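Local coordinates for protein glutamate--LysW ligase ArgX (Sulfolobus tokodaii, PDB 3VPB) that probably joins glutamate to the C-terminal glutamate of the carrier protein LysW in an ATP-dependent, magnesium-requiring step of arginine biosynthesis, at residues E220-A225 with V234-L239; Y47-I52 with E274-N279; A18-E23 with N267-L272; I51-S56 with P255-F260. One frame throughout, in Å; residues are numbered along the deposited sequence.

In the fold
Along the chain the segments come in the order 18-23, 47-52, 51-56, 220-225, 234-239, 255-260, 267-272 and 274-279, so contacts 2, 3 and 4 each join the N-terminal preATP-grasp region to the C-terminal part of the chain. Contacts 2 and 3 share the C-terminal helix 268-280, with centres about 11 Å apart. Contact 4 shares strand 49-52 with contact 2, and its centre is about 13 Å from that of contact 3. Contact 1 belongs to the ATP-grasp domain alone, its centre about 17 Å from that of contact 4, which it touches through Ser-235 and Pro-255. The series thus runs from the packing around helix 268-280 to the glutamate pocket and the nucleotide site.

Contact 1 (E220-A225 with V234-L239); sequences ETVVKA and VSIDIL. With MG (magnesium ion), chain N; ADP (adenosine-5'-diphosphate), chain L.
Thr-221 touches Ile-238 across the contact lightly, its CG2 lying 4.4 Å from Ile-238 CD1. The hydroxyl of Thr-221 serves its own helix, OG1 being hydrogen-bonded to Lys-217 O, and this settles a polar group beside an apolar layer. Val-222 carries most of the contact. CG1 stands anti to the backbone N (chi1 175°), which spreads the two methyls toward different isoleucines: CG1 meets Ile-236 CD1 at 3.6 Å and CG2 meets Ile-238 CD1 at 3.5 Å. The two isoleucines are shaped differently to get there, the chain of Ile-238 being extended (chi2 164°) and that of Ile-236 folded over. A beta-branched valine suits this place because its fork reaches both. One turn on, Ala-225 also points toward the strand, without touching it.

The pair is helix 216-229 laid on an antiparallel sheet of the ATP-grasp domain, the short segments approaching to 9.8 Å at their axes. Strand residues alternate, as strands do: Ile-236 and Ile-238 point to the helix, while Asp-237 works on the other side, with OD2 binding the magnesium ion at 2.1 Å. Glu-250 and the ADP oxygens O2A and O2B join it on the metal. Arg-178, in a salt bridge with OD1, and Arg-192, hydrogen-bonded to OD2, orient the carboxylate. Leu-239 CD1 lies 3.7 Å from C6 of the adenine. The strand therefore has two chemistries: an apolar face packed on the helix by dispersion, and a face carrying the magnesium ligand Asp-237 and the adenine neighbour Leu-239.

Contact 2 (Y47-I52 with E274-N279); sequences YDVAII and EYIKEN
Ile-276 faces strand 49-52 with both of its branches, and the two differ in how closely they fit. Its longer branch makes the tight part: CD1 comes to 3.6 Å from Ile-51 CD1 and also lies near Ile-51 CG1. Ile-51 does not aim its CB straight at the helix, but its extended chain (chi2 178°) carries the end methyl over to it. The shorter branch is looser, Ile-276 CG2 standing 4.3 Å from Val-49 CG1. Branched aliphatic residues suit these places, since each can fill space in two directions without leaving a polar group in the core.

Strand 49-52 belongs to the parallel sheet of the preATP-grasp domain, whereas helix 268-280 is the C-terminal helix of the chain and covers one face of that sheet. Ile-75 of the adjoining strand also touches Ile-276.

The outer side of the helix is polar. Asn-279 ND2 donates to Tyr-275 O at 3.0 Å with an N-H...O angle of 163°, and this oxygen also accepts from Asn-279 N, the two donors coming from opposite faces of its carbonyl plane. The same ND2 sits above a face of the Tyr-275 ring, offset toward the rim, while Tyr-275 OH is hydrogen-bonded to Glu-232. Between the segments only apolar groups meet, so shape and burial, not directional bonds, join the C-terminal helix to the N-terminal parallel sheet.

Contact 3 (A18-E23 with N267-L272); sequences AKALEE and NVAQKL
The amide of Gln-270 borders Ala-20, whose CB lies 4.3 Å from OE1. The motif is a close helix-helix packing, joining helix 12-23 of the preATP-grasp domain to the start of the C-terminal helix 268-280, which has an asparagine N-cap. Gln-270 leaves the backbone with CG anti to N (chi1 180°) and then bends (chi2 61°), which brings OE1 back beside Ala-20. Its amide is used at both ends: OE1 is hydrogen-bonded to Asn-24 ND2, and NE2 to Glu-274 OE1. A second amide, that of Asn-267, forms the N-cap. Its OD1 accepts from Gln-270 N at 3.0 Å, with the donor well above the carbonyl plane, 58° out of it, instead of on a lone pair. Asparagine suits this position because its short side chain can turn back to an amide N-H of the first turn. At the other end of the same group ND2 donates to a water, which in turn donates to Glu-23 OE1. The carboxylate of Glu-23 and the amide of Asn-267 are thus bridged across the contact through one molecule of solvent.

Ala-20 and Ala-269 face each other, and here the helices come close, the CA atoms of Ala-20 and Gln-270 being 5.6 Å apart. Away from the polar rim the setting is apolar. Val-273 is touched by both Ala-20 and Leu-21, and Val-268 packs on Phe-257 of the glutamate pocket. At the centre, the methyl of Ala-20 rests 4.0 Å from Ala-269 CB. It sits directly against the backbone as well, which is why a small residue suits this place, with Ala-20 CB 3.7 Å from Ala-269 O.

Contact 4 (I51-S56 with P255-F260); sequences IIRPVS and PEFKGF. With GLU (glutamic acid), chain M.
Arg-53 reaches Pro-255 with the end of a folded side chain. From CB, CG stands anti to the carbonyl carbon (chi1 -67°); the chain then bends through CG and CD (chi2 -58°, chi3 -60°), and the side chain packs on Glu-13 and Ile-17 of helix 12-23. NE forms a salt bridge with Glu-14. Beyond CZ, NH1 and NH2 both donate to Pro-255 O, each at 2.9 Å, so the guanidinium takes one carbonyl end-on, with the oxygen close to its plane. NH2 also lies 3.8 Å from Pro-255 CD, and NH1 comes obliquely to 4.1 Å from Phe-257 CE2. With an alanine here, the buried Pro-255 carbonyl would probably lose both donors, and Glu-14 its charged mate.

The gripped loop leads into the substrate site, where Pro-255 and Glu-256 also pack on Glu-56 of the LysW chain. Glu-256 OE2 accepts from the amino group of the bound glutamate at 2.9 Å. Gly-259 N and Phe-260 N, of the GF motif inferred to be essential for substrate specificity, bind its side-chain carboxylate. Arg-53 thus lies against helix 12-23 and Phe-233 of strand 233-241, and meets the loop just ahead of helix 258-264.

Contact 1 (E220-A225 with V234-L239)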
# COMPACT_ATOMS: atom_id res chain seq x y z
N GLU B 220 39.00 -14.30 -4.50
CA GLU B 220 38.82 -14.32 -5.95
C GLU B 220 37.35 -14.18 -6.31
O GLU B 220 37.00 -13.48 -7.26
CB GLU B 220 39.35 -15.64 -6.52
CG GLU B 220 40.85 -15.75 -6.47
CD GLU B 220 41.39 -17.19 -6.59
OE1 GLU B 220 40.60 -18.18 -6.58
OE2 GLU B 220 42.63 -17.32 -6.68
N THR B 221 36.50 -14.85 -5.53
CA THR B 221 35.05 -14.78 -5.73
C THR B 221 34.56 -13.35 -5.54
O THR B 221 33.88 -12.82 -6.42
CB THR B 221 34.30 -15.72 -4.79
OG1 THR B 221 34.77 -17.06 -5.01
CG2 THR B 221 32.81 -15.67 -5.06
N VAL B 222 34.89 -12.75 -4.39
CA VAL B 222 34.48 -11.38 -4.08
C VAL B 222 34.99 -10.40 -5.14
O VAL B 222 34.23 -9.59 -5.67
CB VAL B 222 34.96 -10.92 -2.67
CG1 VAL B 222 34.62 -9.45 -2.41
CG2 VAL B 222 34.36 -11.79 -1.58
N VAL B 223 36.28 -10.48 -5.46
CA VAL B 223 36.85 -9.51 -6.39
C VAL B 223 36.18 -9.59 -7.77
O VAL B 223 35.84 -8.56 -8.35
CB VAL B 223 38.41 -9.59 -6.46
CG1 VAL B 223 38.95 -8.69 -7.58
CG2 VAL B 223 39.00 -9.14 -5.10
N LYS B 224 35.97 -10.80 -8.27
CA LYS B 224 35.32 -10.97 -9.56
C LYS B 224 33.89 -10.41 -9.54
O LYS B 224 33.47 -9.68 -10.46
CB LYS B 224 35.34 -12.44 -9.96
CG LYS B 224 34.68 -12.74 -11.32
CD LYS B 224 35.50 -12.18 -12.46
CE LYS B 224 34.65 -11.97 -13.73
NZ LYS B 224 35.39 -11.11 -14.72
N ALA B 225 33.15 -10.72 -8.48
CA ALA B 225 31.75 -10.26 -8.33
C ALA B 225 31.62 -8.73 -8.36
O ALA B 225 30.82 -8.15 -9.11
CB ALA B 225 31.15 -10.85 -7.06
N VAL B 234 31.24 -1.27 -1.80
CA VAL B 234 30.07 -2.16 -1.73
C VAL B 234 30.30 -3.30 -0.75
O VAL B 234 31.45 -3.67 -0.46
CB VAL B 234 29.69 -2.77 -3.11
CG1 VAL B 234 29.16 -1.69 -4.10
CG2 VAL B 234 30.89 -3.53 -3.70
N SER B 235 29.20 -3.86 -0.25
CA SER B 235 29.32 -5.10 0.51
C SER B 235 28.83 -6.27 -0.32
O SER B 235 28.10 -6.11 -1.33
CB SER B 235 28.58 -5.01 1.86
OG SER B 235 27.20 -4.87 1.64
N ILE B 236 29.28 -7.46 0.07
CA ILE B 236 28.93 -8.68 -0.63
C ILE B 236 28.56 -9.72 0.42
O ILE B 236 29.24 -9.86 1.46
CB ILE B 236 30.13 -9.24 -1.45
CG1 ILE B 236 30.83 -8.15 -2.28
CG2 ILE B 236 29.65 -10.35 -2.41
CD1 ILE B 236 31.87 -7.24 -1.52
N ASP B 237 27.45 -10.43 0.15
CA ASP B 237 27.00 -11.52 0.99
C ASP B 237 27.33 -12.83 0.27
O ASP B 237 26.97 -13.02 -0.90
CB ASP B 237 25.46 -11.50 1.22
CG ASP B 237 24.97 -10.32 2.04
OD1 ASP B 237 25.64 -9.28 2.15
OD2 ASP B 237 23.83 -10.43 2.60
N ILE B 238 27.98 -13.74 0.99
CA ILE B 238 28.31 -15.06 0.44
C ILE B 238 27.79 -16.20 1.33
O ILE B 238 27.82 -16.12 2.56
CB ILE B 238 29.83 -15.17 0.19
CG1 ILE B 238 30.19 -14.32 -1.04
CG2 ILE B 238 30.27 -16.65 0.01
CD1 ILE B 238 31.66 -14.03 -1.19
N LEU B 239 27.24 -17.23 0.68
CA LEU B 239 26.76 -18.43 1.34
C LEU B 239 27.70 -19.58 1.03
O LEU B 239 28.37 -19.59 -0.02
CB LEU B 239 25.35 -18.80 0.87
CG LEU B 239 24.27 -17.76 1.17
CD1 LEU B 239 23.05 -17.99 0.28
CD2 LEU B 239 23.95 -17.83 2.66
MG MG N . 21.93 -9.67 2.90
PB ADP L . 18.89 -8.95 2.44
O1B ADP L . 19.22 -8.00 1.35
O2B ADP L . 19.96 -9.15 3.50
O3B ADP L . 17.53 -8.80 3.05
PA ADP L . 19.68 -11.65 1.70
O1A ADP L . 19.38 -12.36 0.38
O2A ADP L . 21.08 -11.27 2.12
O3A ADP L . 18.71 -10.36 1.68
O5' ADP L . 19.03 -12.58 2.84
C5' ADP L . 19.12 -12.29 4.24
C4' ADP L . 19.57 -13.53 4.99
O4' ADP L . 18.69 -14.62 4.64
C3' ADP L . 20.96 -13.97 4.53
O3' ADP L . 21.98 -13.36 5.34
C2' ADP L . 20.92 -15.47 4.74
O2' ADP L . 21.17 -15.79 6.12
C1' ADP L . 19.48 -15.80 4.45
N9 ADP L . 19.32 -16.23 3.05
C8 ADP L . 18.89 -15.50 1.99
N7 ADP L . 18.83 -16.28 0.91
C5 ADP L . 19.22 -17.52 1.27
C6 ADP L . 19.41 -18.82 0.61
N6 ADP L . 19.13 -18.94 -0.70
N1 ADP L . 19.80 -19.89 1.36
C2 ADP L . 20.06 -19.78 2.67
N3 ADP L . 19.93 -18.60 3.33
C4 ADP L . 19.53 -17.48 2.68
O HOH W 1 22.21 -10.66 4.76

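Contact 2 (Y47-I52 with E274-N279)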
# COMPACT_ATOMS: atom_id res chain seq x y z
N TYR B 47 30.72 20.37 -6.08
CA TYR B 47 31.33 19.19 -5.42
C TYR B 47 32.04 18.31 -6.42
O TYR B 47 31.57 18.10 -7.54
CB TYR B 47 30.29 18.38 -4.65
CG TYR B 47 29.52 19.20 -3.65
CD1 TYR B 47 30.14 19.70 -2.51
CD2 TYR B 47 28.16 19.48 -3.85
CE1 TYR B 47 29.44 20.46 -1.59
CE2 TYR B 47 27.44 20.25 -2.92
CZ TYR B 47 28.10 20.74 -1.81
OH TYR B 47 27.40 21.48 -0.88
N ASP B 48 33.20 17.83 -6.00
CA ASP B 48 33.98 16.91 -6.80
C ASP B 48 33.50 15.47 -6.63
O ASP B 48 33.43 14.70 -7.61
CB ASP B 48 35.44 17.10 -6.41
CG ASP B 48 35.89 18.55 -6.62
OD1 ASP B 48 35.87 19.01 -7.78
OD2 ASP B 48 36.18 19.25 -5.64
N VAL B 49 33.13 15.12 -5.39
CA VAL B 49 32.75 13.75 -5.08
C VAL B 49 31.56 13.79 -4.13
O VAL B 49 31.51 14.63 -3.25
CB VAL B 49 33.90 12.97 -4.37
CG1 VAL B 49 33.42 11.59 -3.92
CG2 VAL B 49 35.11 12.83 -5.29
N ALA B 50 30.62 12.88 -4.34
CA ALA B 50 29.46 12.71 -3.43
C ALA B 50 29.48 11.30 -2.83
O ALA B 50 29.67 10.32 -3.55
CB ALA B 50 28.16 12.93 -4.20
N ILE B 51 29.32 11.20 -1.51
CA ILE B 51 29.32 9.88 -0.85
C ILE B 51 27.85 9.64 -0.57
O ILE B 51 27.23 10.43 0.13
CB ILE B 51 30.12 9.89 0.44
CG1 ILE B 51 31.58 10.29 0.17
CG2 ILE B 51 30.03 8.52 1.20
CD1 ILE B 51 32.42 10.35 1.47
N ILE B 52 27.29 8.61 -1.19
CA ILE B 52 25.83 8.47 -1.23
C ILE B 52 25.45 7.53 -0.09
O ILE B 52 25.67 6.33 -0.18
CB ILE B 52 25.34 7.87 -2.60
CG1 ILE B 52 25.75 8.76 -3.81
CG2 ILE B 52 23.81 7.65 -2.55
CD1 ILE B 52 25.24 10.25 -3.74
N GLU B 274 40.50 7.74 2.70
CA GLU B 274 41.82 7.59 2.06
C GLU B 274 41.71 7.29 0.58
O GLU B 274 42.43 7.90 -0.24
CB GLU B 274 42.61 6.48 2.74
CG GLU B 274 43.17 6.91 4.08
CD GLU B 274 43.87 5.78 4.83
OE1 GLU B 274 44.48 6.07 5.89
OE2 GLU B 274 43.82 4.61 4.38
N TYR B 275 40.85 6.33 0.22
CA TYR B 275 40.60 5.99 -1.17
C TYR B 275 40.15 7.20 -2.00
O TYR B 275 40.63 7.42 -3.11
CB TYR B 275 39.56 4.87 -1.27
CG TYR B 275 39.12 4.57 -2.68
CD1 TYR B 275 39.88 3.74 -3.51
CD2 TYR B 275 37.93 5.11 -3.18
CE1 TYR B 275 39.46 3.44 -4.83
CE2 TYR B 275 37.52 4.82 -4.48
CZ TYR B 275 38.29 4.00 -5.29
OH TYR B 275 37.88 3.74 -6.58
N ILE B 276 39.23 7.98 -1.45
CA ILE B 276 38.70 9.17 -2.13
C ILE B 276 39.81 10.20 -2.36
O ILE B 276 39.96 10.72 -3.47
CB ILE B 276 37.51 9.77 -1.34
CG1 ILE B 276 36.31 8.83 -1.48
CG2 ILE B 276 37.10 11.17 -1.83
CD1 ILE B 276 35.28 9.07 -0.35
N LYS B 277 40.60 10.46 -1.33
CA LYS B 277 41.74 11.40 -1.44
C LYS B 277 42.77 10.91 -2.47
O LYS B 277 43.32 11.70 -3.23
CB LYS B 277 42.40 11.58 -0.09
CG LYS B 277 41.56 12.41 0.89
CD LYS B 277 42.26 12.56 2.23
CE LYS B 277 43.63 13.23 2.09
NZ LYS B 277 44.07 13.82 3.39
N GLU B 278 43.03 9.61 -2.46
CA GLU B 278 43.98 8.96 -3.38
C GLU B 278 43.56 9.15 -4.82
O GLU B 278 44.39 9.45 -5.69
CB GLU B 278 44.04 7.46 -3.06
CG GLU B 278 44.79 6.59 -4.06
CD GLU B 278 46.27 6.66 -3.85
OE1 GLU B 278 47.02 6.22 -4.75
OE2 GLU B 278 46.70 7.15 -2.79
N ASN B 279 42.27 9.01 -5.09
CA ASN B 279 41.82 8.91 -6.48
C ASN B 279 41.12 10.15 -7.06
O ASN B 279 40.98 10.25 -8.27
CB ASN B 279 40.91 7.69 -6.63
CG ASN B 279 41.67 6.38 -6.52
OD1 ASN B 279 42.25 5.92 -7.51
ND2 ASN B 279 41.68 5.78 -5.34

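Contact 3 (A18-E23 with N267-L272)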
# COMPACT_ATOMS: atom_id res chain seq x y z
N ALA B 18 31.63 11.21 8.42
CA ALA B 18 31.80 12.64 8.63
C ALA B 18 33.06 12.92 9.48
O ALA B 18 33.82 13.86 9.19
CB ALA B 18 30.57 13.24 9.31
N LYS B 19 33.29 12.08 10.48
CA LYS B 19 34.41 12.30 11.40
C LYS B 19 35.70 12.06 10.66
O LYS B 19 36.68 12.79 10.84
CB LYS B 19 34.30 11.39 12.64
CG LYS B 19 35.42 11.57 13.68
CD LYS B 19 35.43 13.00 14.26
CE LYS B 19 36.40 13.14 15.45
NZ LYS B 19 37.84 13.20 15.01
N ALA B 20 35.70 11.05 9.79
CA ALA B 20 36.89 10.75 9.01
C ALA B 20 37.21 11.82 7.96
O ALA B 20 38.40 12.09 7.69
CB ALA B 20 36.79 9.33 8.37
N LEU B 21 36.17 12.42 7.36
CA LEU B 21 36.36 13.57 6.47
C LEU B 21 37.05 14.70 7.26
O LEU B 21 38.11 15.20 6.83
CB LEU B 21 35.04 14.02 5.83
CG LEU B 21 34.47 13.05 4.77
CD1 LEU B 21 32.98 13.29 4.50
CD2 LEU B 21 35.26 13.10 3.48
N GLU B 22 36.49 15.03 8.41
CA GLU B 22 37.05 16.07 9.29
C GLU B 22 38.52 15.79 9.67
O GLU B 22 39.38 16.69 9.58
CB GLU B 22 36.19 16.17 10.54
CG GLU B 22 36.68 17.18 11.59
CD GLU B 22 35.93 17.07 12.92
OE1 GLU B 22 34.68 16.96 12.90
OE2 GLU B 22 36.59 17.08 13.98
N GLU B 23 38.80 14.55 10.10
CA GLU B 23 40.10 14.17 10.64
C GLU B 23 41.18 14.17 9.58
O GLU B 23 42.35 14.34 9.90
CB GLU B 23 40.02 12.77 11.24
CG GLU B 23 39.64 12.71 12.69
CD GLU B 23 39.51 11.28 13.21
OE1 GLU B 23 40.29 10.39 12.80
OE2 GLU B 23 38.64 11.05 14.05
N ASN B 267 39.11 0.23 10.29
CA ASN B 267 38.51 1.56 10.25
C ASN B 267 37.98 1.81 8.83
O ASN B 267 38.66 2.40 7.98
CB ASN B 267 39.51 2.63 10.68
CG ASN B 267 38.87 3.99 10.90
OD1 ASN B 267 37.81 4.31 10.33
ND2 ASN B 267 39.51 4.82 11.73
N VAL B 268 36.78 1.30 8.56
CA VAL B 268 36.16 1.40 7.23
C VAL B 268 36.02 2.85 6.73
O VAL B 268 36.35 3.15 5.58
CB VAL B 268 34.80 0.65 7.18
CG1 VAL B 268 34.07 0.86 5.84
CG2 VAL B 268 34.98 -0.84 7.42
N ALA B 269 35.54 3.74 7.60
CA ALA B 269 35.40 5.16 7.22
C ALA B 269 36.76 5.80 6.85
O ALA B 269 36.87 6.56 5.88
CB ALA B 269 34.68 5.95 8.32
N GLN B 270 37.82 5.42 7.56
CA GLN B 270 39.16 5.94 7.23
C GLN B 270 39.65 5.40 5.89
O GLN B 270 40.23 6.16 5.08
CB GLN B 270 40.15 5.58 8.37
CG GLN B 270 41.59 6.05 8.14
CD GLN B 270 41.71 7.57 8.03
OE1 GLN B 270 40.95 8.32 8.63
NE2 GLN B 270 42.69 8.03 7.25
N LYS B 271 39.45 4.11 5.65
CA LYS B 271 39.84 3.51 4.37
C LYS B 271 39.11 4.14 3.18
O LYS B 271 39.69 4.35 2.12
CB LYS B 271 39.63 1.98 4.37
CG LYS B 271 40.49 1.26 5.41
CD LYS B 271 41.97 1.31 4.97
CE LYS B 271 42.89 0.72 6.03
NZ LYS B 271 42.67 -0.76 6.14
N LEU B 272 37.83 4.43 3.38
CA LEU B 272 37.04 5.10 2.33
C LEU B 272 37.60 6.50 2.01
O LEU B 272 37.80 6.86 0.84
CB LEU B 272 35.58 5.24 2.80
CG LEU B 272 34.65 5.95 1.78
CD1 LEU B 272 34.58 5.23 0.46
CD2 LEU B 272 33.27 6.12 2.40
O HOH W 2 38.71 7.85 11.70

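Contact 4 (I51-S56 with P255-F260)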
# COMPACT_ATOMS: atom_id res chain seq x y z
N ILE B 51 29.32 11.20 -1.51
CA ILE B 51 29.32 9.88 -0.85
C ILE B 51 27.85 9.64 -0.57
O ILE B 51 27.23 10.43 0.13
CB ILE B 51 30.12 9.89 0.44
CG1 ILE B 51 31.58 10.29 0.17
CG2 ILE B 51 30.03 8.52 1.20
CD1 ILE B 51 32.42 10.35 1.47
N ILE B 52 27.29 8.61 -1.19
CA ILE B 52 25.83 8.47 -1.23
C ILE B 52 25.45 7.53 -0.09
O ILE B 52 25.67 6.33 -0.18
CB ILE B 52 25.34 7.87 -2.60
CG1 ILE B 52 25.75 8.76 -3.81
CG2 ILE B 52 23.81 7.65 -2.55
CD1 ILE B 52 25.24 10.25 -3.74
N ARG B 53 24.80 8.08 0.93
CA ARG B 53 24.52 7.36 2.18
C ARG B 53 23.04 7.25 2.65
O ARG B 53 22.81 6.78 3.76
CB ARG B 53 25.40 7.94 3.30
CG ARG B 53 26.92 7.68 3.10
CD ARG B 53 27.23 6.19 2.98
NE ARG B 53 26.80 5.48 4.19
CZ ARG B 53 27.06 4.19 4.41
NH1 ARG B 53 26.66 3.61 5.54
NH2 ARG B 53 27.73 3.50 3.50
N PRO B 54 22.04 7.66 1.82
CA PRO B 54 20.68 7.47 2.34
C PRO B 54 20.34 6.01 2.63
O PRO B 54 20.79 5.10 1.91
CB PRO B 54 19.79 7.98 1.18
CG PRO B 54 20.66 8.95 0.46
CD PRO B 54 22.00 8.25 0.48
N VAL B 55 19.52 5.81 3.67
CA VAL B 55 19.03 4.49 4.08
C VAL B 55 17.97 4.03 3.07
O VAL B 55 17.82 2.83 2.80
CB VAL B 55 18.40 4.54 5.50
CG1 VAL B 55 18.02 3.12 6.01
CG2 VAL B 55 19.33 5.25 6.50
N SER B 56 17.24 4.99 2.50
CA SER B 56 16.22 4.66 1.48
C SER B 56 16.98 4.40 0.18
O SER B 56 17.71 5.27 -0.26
CB SER B 56 15.28 5.84 1.26
OG SER B 56 14.58 5.69 0.02
N PRO B 255 26.61 0.30 2.03
CA PRO B 255 26.88 -0.73 3.05
C PRO B 255 26.91 -0.21 4.48
O PRO B 255 27.36 0.90 4.74
CB PRO B 255 28.24 -1.32 2.65
CG PRO B 255 28.82 -0.39 1.65
CD PRO B 255 27.76 0.54 1.13
N GLU B 256 26.38 -1.01 5.39
CA GLU B 256 26.55 -0.73 6.81
C GLU B 256 27.80 -1.52 7.22
O GLU B 256 28.22 -2.44 6.49
CB GLU B 256 25.31 -1.13 7.60
CG GLU B 256 24.11 -0.16 7.46
CD GLU B 256 22.83 -0.77 8.04
OE1 GLU B 256 21.98 -0.02 8.57
OE2 GLU B 256 22.68 -2.02 7.96
N PHE B 257 28.43 -1.13 8.32
CA PHE B 257 29.71 -1.73 8.70
C PHE B 257 30.01 -1.76 10.18
O PHE B 257 31.16 -2.00 10.55
CB PHE B 257 30.91 -1.13 7.89
CG PHE B 257 30.94 0.38 7.84
CD1 PHE B 257 31.54 1.14 8.87
CD2 PHE B 257 30.41 1.06 6.72
CE1 PHE B 257 31.59 2.54 8.79
CE2 PHE B 257 30.41 2.45 6.65
CZ PHE B 257 31.02 3.20 7.68
N LYS B 258 28.99 -1.60 11.04
CA LYS B 258 29.24 -1.72 12.49
C LYS B 258 29.69 -3.12 12.91
O LYS B 258 30.56 -3.27 13.77
CB LYS B 258 28.00 -1.33 13.31
CG LYS B 258 27.88 0.16 13.55
CD LYS B 258 26.84 0.44 14.63
CE LYS B 258 25.45 0.26 14.09
NZ LYS B 258 24.52 -0.19 15.15
N GLY B 259 29.07 -4.13 12.31
CA GLY B 259 29.45 -5.53 12.52
C GLY B 259 30.83 -5.82 11.97
O GLY B 259 31.65 -6.48 12.62
N PHE B 260 31.08 -5.30 10.77
CA PHE B 260 32.38 -5.47 10.10
C PHE B 260 33.47 -4.97 11.03
O PHE B 260 34.49 -5.67 11.25
CB PHE B 260 32.37 -4.72 8.77
CG PHE B 260 33.51 -5.01 7.87
CD1 PHE B 260 33.43 -6.01 6.90
CD2 PHE B 260 34.65 -4.23 7.93
CE1 PHE B 260 34.50 -6.25 6.04
CE2 PHE B 260 35.72 -4.46 7.09
CZ PHE B 260 35.65 -5.45 6.13
N GLU M . 23.08 -4.67 6.88
CA GLU M . 24.08 -5.61 7.44
C GLU M . 23.39 -6.60 8.36
O GLU M . 23.89 -7.74 8.48
CB GLU M . 25.17 -4.85 8.22
CG GLU M . 26.35 -5.72 8.62
CD GLU M . 27.43 -4.95 9.39
OE1 GLU M . 27.08 -4.08 10.23
OE2 GLU M . 28.63 -5.26 9.15
OXT GLU M . 22.36 -6.29 9.00